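Long-range contacts in LYND (Lyngbya aestuarii, PDB 4V1T), which probably uses ATP and magnesium to cyclodehydrate residues of precursor peptides into heterocycles, as other YcaO enzymes do: residues D528-A533 and M547-R552; E540-G545 and N728-T733. All blocks are in the same frame, centred on the assembly; numbering follows the deposited sequence.

Interactions 1 and 2 lie side by side in the YcaO region, their centres about 9 Å apart, and both rest on helix 538-561. Their segments alternate along the chain: 528-533, 540-545, 547-552 and finally 728-733. Residues 528-533 run into strand 532-535, which pairs antiparallel with strand 728-733, so the helix meets two neighbouring strands of one sheet. Lys731 ties the contacts together, its NZ lying 2.7 Å from Asn532 OD1 in a probable hydrogen bond. Interaction 1 faces a magnesium ion and phosphates, whereas interaction 2 is the apolar seam that sets the same helix on the sheet beside the nucleotide pocket.

Interaction 1: residues D528-A533 and M547-R552; sequences DSNGNA and MELVER. With MG (magnesium ion), chain O; ADP (adenosine-5'-diphosphate), chain L; PO4 (phosphate ion), chain P.
Gly531 and Leu549 bring their CA atoms to 5.4 Å where the type II turn from Ser529 to Asn532 lies against helix 538-561. Gly531 has a positive phi (94°), and a side chain there would run into Leu549 CD2, which packs on Gly531 CA at 3.5 Å. Glu548 joins turn and metal: its CG is anti to the backbone N (chi1 -172°) and the chain is extended, Glu548 OE1 accepts the Gly531 N-H on its anti lone pair at 3.0 Å, and Glu548 OE2 binds a magnesium ion at 2.1 Å. ADP O1B, an oxygen of the phosphate ion and three waters complete six ligands; one water donates to Asn532 O and a second probably does. The side chains of Asn530 and Arg552 run antiparallel alongside each other, amide and guanidinium planes 49° apart; Arg552 NE gives Asn530 OD1 a bent hydrogen bond of 3.3 Å, from above the carbonyl plane rather than on a lone pair. Glu548 CG sits over one guanidinium face, toward its rim; Arg552 NH1 makes a salt bridge to Glu551 OE2 at 3.1 Å, and Arg552 NH2 a weak hydrogen bond to the phosphate ion. A leucine in place of Arg552 would probably leave Glu551 without this charge partner and Asn530 OD1 without its N-H donor. Beyond the turn, Gly531 and Ala533 pair through their backbones with strand 728-733, while Glu551 touches strand 621-626.

Interaction 2: residues E540-G545 and N728-T733; sequences EAILQG and NVVKVT
Helix 538-561 packs here on one face of the antiparallel sheet of the YcaO region, with Ala541, Ile542 and Gly545 set against Val730 and Val732 of strand 728-733. The two axes come within 7.7 Å and run in roughly the same direction, 36° apart. The small residues Ala541 and Gly545 are what this approach appears to depend on: Gly545 and Val732 have their CA atoms 5.5 Å apart, and a CB on Gly545 would clash with Val732 CG2. As it is, Val732 CG2 lies 4.0 Å from Gly545 CA. Val732 CG2 also packs against the helix backbone, 3.6 Å from Ile542 O. Two residues earlier on the strand, Val730 does the equivalent with its own CG2, a methyl that chi1 of -61° for CG1 places between the backbone N and the carbonyl carbon. Val730 CG2 meets Ala541 CB at 3.7 Å and rests against Ala541 O, an oxygen already engaged by Gly545 N within the helix. Ile542 spans both valines, crossing each at about a right angle: Ile542 CG1 approaches Val730 CG2, while the branch methyl Ile542 CG2 lies 4.2 Å from Val732 CG2. No hydrogen bond passes between helix and strand, so the seam rests on van der Waals packing, mostly of methyl groups on one another and on the helix backbone. Around it, strand 728-733 is flanked by strands 532-535 and 716-719. Val717 of the latter touches both Ile542 and Val730, while Leu543, pointing away from strand 728-733, packs on helix 697-710.

Interaction 1: residues D528-A533 and M547-R552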
loop_
_atom_site.group_PDB
_atom_site.type_symbol
_atom_site.label_atom_id
_atom_site.label_comp_id
_atom_site.label_asym_id
_atom_site.label_seq_id
_atom_site.Cartn_x
_atom_site.Cartn_y
_atom_site.Cartn_z
ATOM N N ASP B 528 29.671 16.783 1.308
ATOM C CA ASP B 528 28.950 16.495 0.074
ATOM C C ASP B 528 28.390 15.071 0.102
ATOM O O ASP B 528 28.656 14.299 1.033
ATOM C CB ASP B 528 29.849 16.714 -1.155
ATOM C CG ASP B 528 31.094 15.844 -1.153
ATOM O OD1 ASP B 528 31.051 14.688 -0.686
ATOM O OD2 ASP B 528 32.133 16.323 -1.649
ATOM N N SER B 529 27.624 14.730 -0.927
ATOM C CA SER B 529 26.914 13.455 -0.980
ATOM C C SER B 529 27.672 12.389 -1.761
ATOM O O SER B 529 27.211 11.262 -1.874
ATOM C CB SER B 529 25.522 13.658 -1.596
ATOM O OG SER B 529 25.606 14.091 -2.942
ATOM N N ASN B 530 28.836 12.738 -2.300
ATOM C CA ASN B 530 29.580 11.810 -3.145
ATOM C C ASN B 530 30.187 10.639 -2.359
ATOM O O ASN B 530 30.978 10.829 -1.442
ATOM C CB ASN B 530 30.687 12.545 -3.912
ATOM C CG ASN B 530 31.295 11.688 -4.996
ATOM O OD1 ASN B 530 30.729 10.648 -5.358
ATOM N ND2 ASN B 530 32.444 12.109 -5.523
ATOM N N GLY B 531 29.812 9.425 -2.747
ATOM C CA GLY B 531 30.262 8.227 -2.066
ATOM C C GLY B 531 29.283 7.774 -1.000
ATOM O O GLY B 531 29.431 6.693 -0.437
ATOM N N ASN B 532 28.295 8.609 -0.705
ATOM C CA ASN B 532 27.274 8.257 0.258
ATOM C C ASN B 532 26.326 7.241 -0.351
ATOM O O ASN B 532 25.883 7.400 -1.490
ATOM C CB ASN B 532 26.475 9.478 0.703
ATOM C CG ASN B 532 27.316 10.485 1.454
ATOM O OD1 ASN B 532 28.432 10.830 1.034
ATOM N ND2 ASN B 532 26.787 10.972 2.569
ATOM N N ALA B 533 26.022 6.194 0.406
ATOM C CA ALA B 533 25.097 5.177 -0.066
ATOM C C ALA B 533 24.463 4.412 1.089
ATOM O O ALA B 533 25.007 4.356 2.199
ATOM C CB ALA B 533 25.812 4.218 -1.010
ATOM N N MET B 547 31.120 2.546 -6.213
ATOM C CA MET B 547 30.729 2.683 -7.607
ATOM C C MET B 547 30.294 4.108 -7.912
ATOM O O MET B 547 30.494 4.603 -9.026
ATOM C CB MET B 547 29.585 1.714 -7.949
ATOM C CG MET B 547 30.024 0.269 -8.033
ATOM S SD MET B 547 31.339 0.046 -9.242
ATOM C CE MET B 547 32.175 -1.354 -8.526
ATOM N N GLU B 548 29.699 4.776 -6.928
ATOM C CA GLU B 548 29.351 6.169 -7.114
ATOM C C GLU B 548 30.631 6.971 -7.352
ATOM O O GLU B 548 30.700 7.745 -8.288
ATOM C CB GLU B 548 28.584 6.724 -5.921
ATOM C CG GLU B 548 28.042 8.128 -6.165
ATOM C CD GLU B 548 26.908 8.469 -5.232
ATOM O OE1 GLU B 548 27.176 8.876 -4.088
ATOM O OE2 GLU B 548 25.743 8.309 -5.641
ATOM N N LEU B 549 31.652 6.748 -6.536
ATOM C CA LEU B 549 32.920 7.465 -6.697
ATOM C C LEU B 549 33.539 7.304 -8.101
ATOM O O LEU B 549 33.985 8.285 -8.692
ATOM C CB LEU B 549 33.920 7.007 -5.639
ATOM C CG LEU B 549 33.587 7.320 -4.174
ATOM C CD1 LEU B 549 34.775 6.969 -3.297
ATOM C CD2 LEU B 549 33.208 8.778 -3.959
ATOM N N VAL B 550 33.559 6.085 -8.634
ATOM C CA VAL B 550 34.159 5.852 -9.949
ATOM C C VAL B 550 33.275 6.465 -11.025
ATOM O O VAL B 550 33.762 6.904 -12.068
ATOM C CB VAL B 550 34.378 4.336 -10.264
ATOM C CG1 VAL B 550 34.921 4.140 -11.680
ATOM C CG2 VAL B 550 35.331 3.700 -9.252
ATOM N N GLU B 551 31.974 6.500 -10.760
ATOM C CA GLU B 551 31.030 7.159 -11.659
ATOM C C GLU B 551 31.364 8.636 -11.813
ATOM O O GLU B 551 31.468 9.132 -12.926
ATOM C CB GLU B 551 29.598 7.002 -11.138
ATOM C CG GLU B 551 28.528 7.801 -11.876
ATOM C CD GLU B 551 27.266 7.948 -11.050
ATOM O OE1 GLU B 551 26.798 6.940 -10.482
ATOM O OE2 GLU B 551 26.756 9.077 -10.952
ATOM N N ARG B 552 31.531 9.330 -10.690
ATOM C CA ARG B 552 31.758 10.781 -10.714
ATOM C C ARG B 552 33.128 11.097 -11.301
ATOM O O ARG B 552 33.276 12.068 -12.051
ATOM C CB ARG B 552 31.674 11.408 -9.325
ATOM C CG ARG B 552 30.646 10.837 -8.391
ATOM C CD ARG B 552 29.222 11.133 -8.775
ATOM N NE ARG B 552 28.418 11.349 -7.574
ATOM C CZ ARG B 552 27.098 11.338 -7.525
ATOM N NH1 ARG B 552 26.384 11.079 -8.602
ATOM N NH2 ARG B 552 26.492 11.559 -6.373
HETATM MG MG MG O . 23.855 8.523 -4.671
HETATM P PB ADP L . 21.778 7.182 -6.984
HETATM O O1B ADP L . 23.006 7.344 -6.125
HETATM O O2B ADP L . 22.041 7.337 -8.454
HETATM O O3B ADP L . 20.611 7.972 -6.476
HETATM P PA ADP L . 19.966 4.922 -6.726
HETATM O O1A ADP L . 20.030 3.589 -7.425
HETATM O O2A ADP L . 18.883 5.909 -7.122
HETATM O O3A ADP L . 21.430 5.612 -6.793
HETATM O "O5'" ADP L . 19.833 4.637 -5.159
HETATM C "C5'" ADP L . 19.523 5.673 -4.248
HETATM C "C4'" ADP L . 19.939 5.217 -2.860
HETATM O "O4'" ADP L . 19.097 4.156 -2.414
HETATM C "C3'" ADP L . 21.352 4.662 -2.851
HETATM O "O3'" ADP L . 21.966 5.035 -1.624
HETATM C "C2'" ADP L . 21.203 3.160 -2.892
HETATM O "O2'" ADP L . 22.224 2.486 -2.152
HETATM C "C1'" ADP L . 19.850 2.953 -2.241
HETATM N N9 ADP L . 19.146 1.791 -2.832
HETATM C C8 ADP L . 18.707 1.676 -4.104
HETATM N N7 ADP L . 18.093 0.481 -4.288
HETATM C C5 ADP L . 18.134 -0.177 -3.121
HETATM C C6 ADP L . 17.671 -1.489 -2.629
HETATM N N6 ADP L . 17.029 -2.326 -3.475
HETATM N N1 ADP L . 17.914 -1.808 -1.339
HETATM C C2 ADP L . 18.555 -0.968 -0.507
HETATM N N3 ADP L . 19.004 0.246 -0.892
HETATM C C4 ADP L . 18.831 0.687 -2.161
HETATM P P PO4 P . 22.594 10.750 -6.816
HETATM O O1 PO4 P . 23.178 12.130 -7.066
HETATM O O2 PO4 P . 23.399 10.037 -5.760
HETATM O O3 PO4 P . 22.615 9.972 -8.111
HETATM O O4 PO4 P . 21.182 10.928 -6.296
HETATM O O HOH W 1 34.553 10.610 -7.338
HETATM O O HOH W 2 24.412 6.811 -3.553
HETATM O O HOH W 3 24.527 9.327 -2.840
HETATM O O HOH W 4 22.015 8.454 -3.627
#

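Interaction 2: residues E540-G545 and N728-T733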
loop_
_atom_site.group_PDB
_atom_site.type_symbol
_atom_site.label_atom_id
_atom_site.label_comp_id
_atom_site.label_asym_id
_atom_site.label_seq_id
_atom_site.Cartn_x
_atom_site.Cartn_y
_atom_site.Cartn_z
ATOM N N GLU B 540 26.997 -3.940 1.228
ATOM C CA GLU B 540 26.133 -3.550 0.120
ATOM C C GLU B 540 26.220 -2.050 -0.090
ATOM O O GLU B 540 26.327 -1.563 -1.218
ATOM C CB GLU B 540 24.688 -3.950 0.421
ATOM C CG GLU B 540 23.842 -4.271 -0.795
ATOM C CD GLU B 540 22.442 -4.733 -0.406
ATOM O OE1 GLU B 540 22.280 -5.926 -0.067
ATOM O OE2 GLU B 540 21.512 -3.892 -0.413
ATOM N N ALA B 541 26.171 -1.316 1.009
ATOM C CA ALA B 541 26.234 0.133 0.964
ATOM C C ALA B 541 27.616 0.621 0.517
ATOM O O ALA B 541 27.724 1.592 -0.237
ATOM C CB ALA B 541 25.878 0.708 2.324
ATOM N N ILE B 542 28.664 -0.046 0.990
ATOM C CA ILE B 542 30.028 0.296 0.609
ATOM C C ILE B 542 30.250 0.099 -0.888
ATOM O O ILE B 542 30.858 0.938 -1.536
ATOM C CB ILE B 542 31.053 -0.544 1.394
ATOM C CG1 ILE B 542 31.049 -0.126 2.865
ATOM C CG2 ILE B 542 32.456 -0.366 0.814
ATOM C CD1 ILE B 542 31.864 -1.036 3.764
ATOM N N LEU B 543 29.769 -1.025 -1.417
ATOM C CA LEU B 543 29.911 -1.326 -2.835
ATOM C C LEU B 543 29.275 -0.231 -3.692
ATOM O O LEU B 543 29.882 0.271 -4.634
ATOM C CB LEU B 543 29.265 -2.670 -3.171
ATOM C CG LEU B 543 29.371 -3.121 -4.632
ATOM C CD1 LEU B 543 30.820 -3.197 -5.084
ATOM C CD2 LEU B 543 28.689 -4.466 -4.821
ATOM N N GLN B 544 28.045 0.129 -3.360
ATOM C CA GLN B 544 27.345 1.159 -4.099
ATOM C C GLN B 544 28.067 2.497 -3.979
ATOM O O GLN B 544 28.201 3.221 -4.961
ATOM C CB GLN B 544 25.900 1.286 -3.611
ATOM C CG GLN B 544 25.051 2.251 -4.424
ATOM C CD GLN B 544 24.881 1.807 -5.862
ATOM O OE1 GLN B 544 24.322 0.739 -6.130
ATOM N NE2 GLN B 544 25.374 2.624 -6.801
ATOM N N GLY B 545 28.531 2.814 -2.774
ATOM C CA GLY B 545 29.237 4.062 -2.528
ATOM C C GLY B 545 30.486 4.165 -3.376
ATOM O O GLY B 545 30.751 5.201 -3.985
ATOM N N ASN B 728 21.514 0.357 6.768
ATOM C CA ASN B 728 22.913 0.748 6.758
ATOM C C ASN B 728 23.163 1.902 5.811
ATOM O O ASN B 728 22.700 1.890 4.677
ATOM C CB ASN B 728 23.795 -0.434 6.379
ATOM C CG ASN B 728 23.741 -1.550 7.406
ATOM O OD1 ASN B 728 23.234 -2.632 7.134
ATOM N ND2 ASN B 728 24.274 -1.288 8.591
ATOM N N VAL B 729 23.888 2.905 6.292
ATOM C CA VAL B 729 24.300 4.032 5.478
ATOM C C VAL B 729 25.777 4.310 5.715
ATOM O O VAL B 729 26.230 4.359 6.862
ATOM C CB VAL B 729 23.478 5.295 5.792
ATOM C CG1 VAL B 729 23.902 6.455 4.887
ATOM C CG2 VAL B 729 21.995 5.014 5.622
ATOM N N VAL B 730 26.520 4.505 4.626
ATOM C CA VAL B 730 27.951 4.812 4.714
ATOM C C VAL B 730 28.338 5.954 3.793
ATOM O O VAL B 730 27.603 6.303 2.872
ATOM C CB VAL B 730 28.821 3.612 4.329
ATOM C CG1 VAL B 730 28.570 2.432 5.258
ATOM C CG2 VAL B 730 28.560 3.223 2.882
ATOM N N LYS B 731 29.505 6.527 4.052
ATOM C CA LYS B 731 30.159 7.384 3.079
ATOM C C LYS B 731 31.507 6.768 2.774
ATOM O O LYS B 731 32.327 6.595 3.671
ATOM C CB LYS B 731 30.319 8.818 3.590
ATOM C CG LYS B 731 31.086 9.727 2.631
ATOM C CD LYS B 731 31.066 11.183 3.074
ATOM C CE LYS B 731 31.624 12.112 1.995
ATOM N NZ LYS B 731 30.661 12.307 0.867
ATOM N N VAL B 732 31.708 6.407 1.507
ATOM C CA VAL B 732 32.982 5.895 1.037
ATOM C C VAL B 732 33.803 7.036 0.444
ATOM O O VAL B 732 33.295 7.804 -0.372
ATOM C CB VAL B 732 32.789 4.813 -0.023
ATOM C CG1 VAL B 732 34.117 4.184 -0.380
ATOM C CG2 VAL B 732 31.801 3.757 0.474
ATOM N N THR B 733 35.068 7.123 0.854
ATOM C CA THR B 733 35.968 8.165 0.390
ATOM C C THR B 733 37.255 7.569 -0.141
ATOM O O THR B 733 37.930 6.833 0.568
ATOM C CB THR B 733 36.304 9.157 1.519
ATOM O OG1 THR B 733 35.115 9.869 1.872
ATOM C CG2 THR B 733 37.376 10.169 1.073
#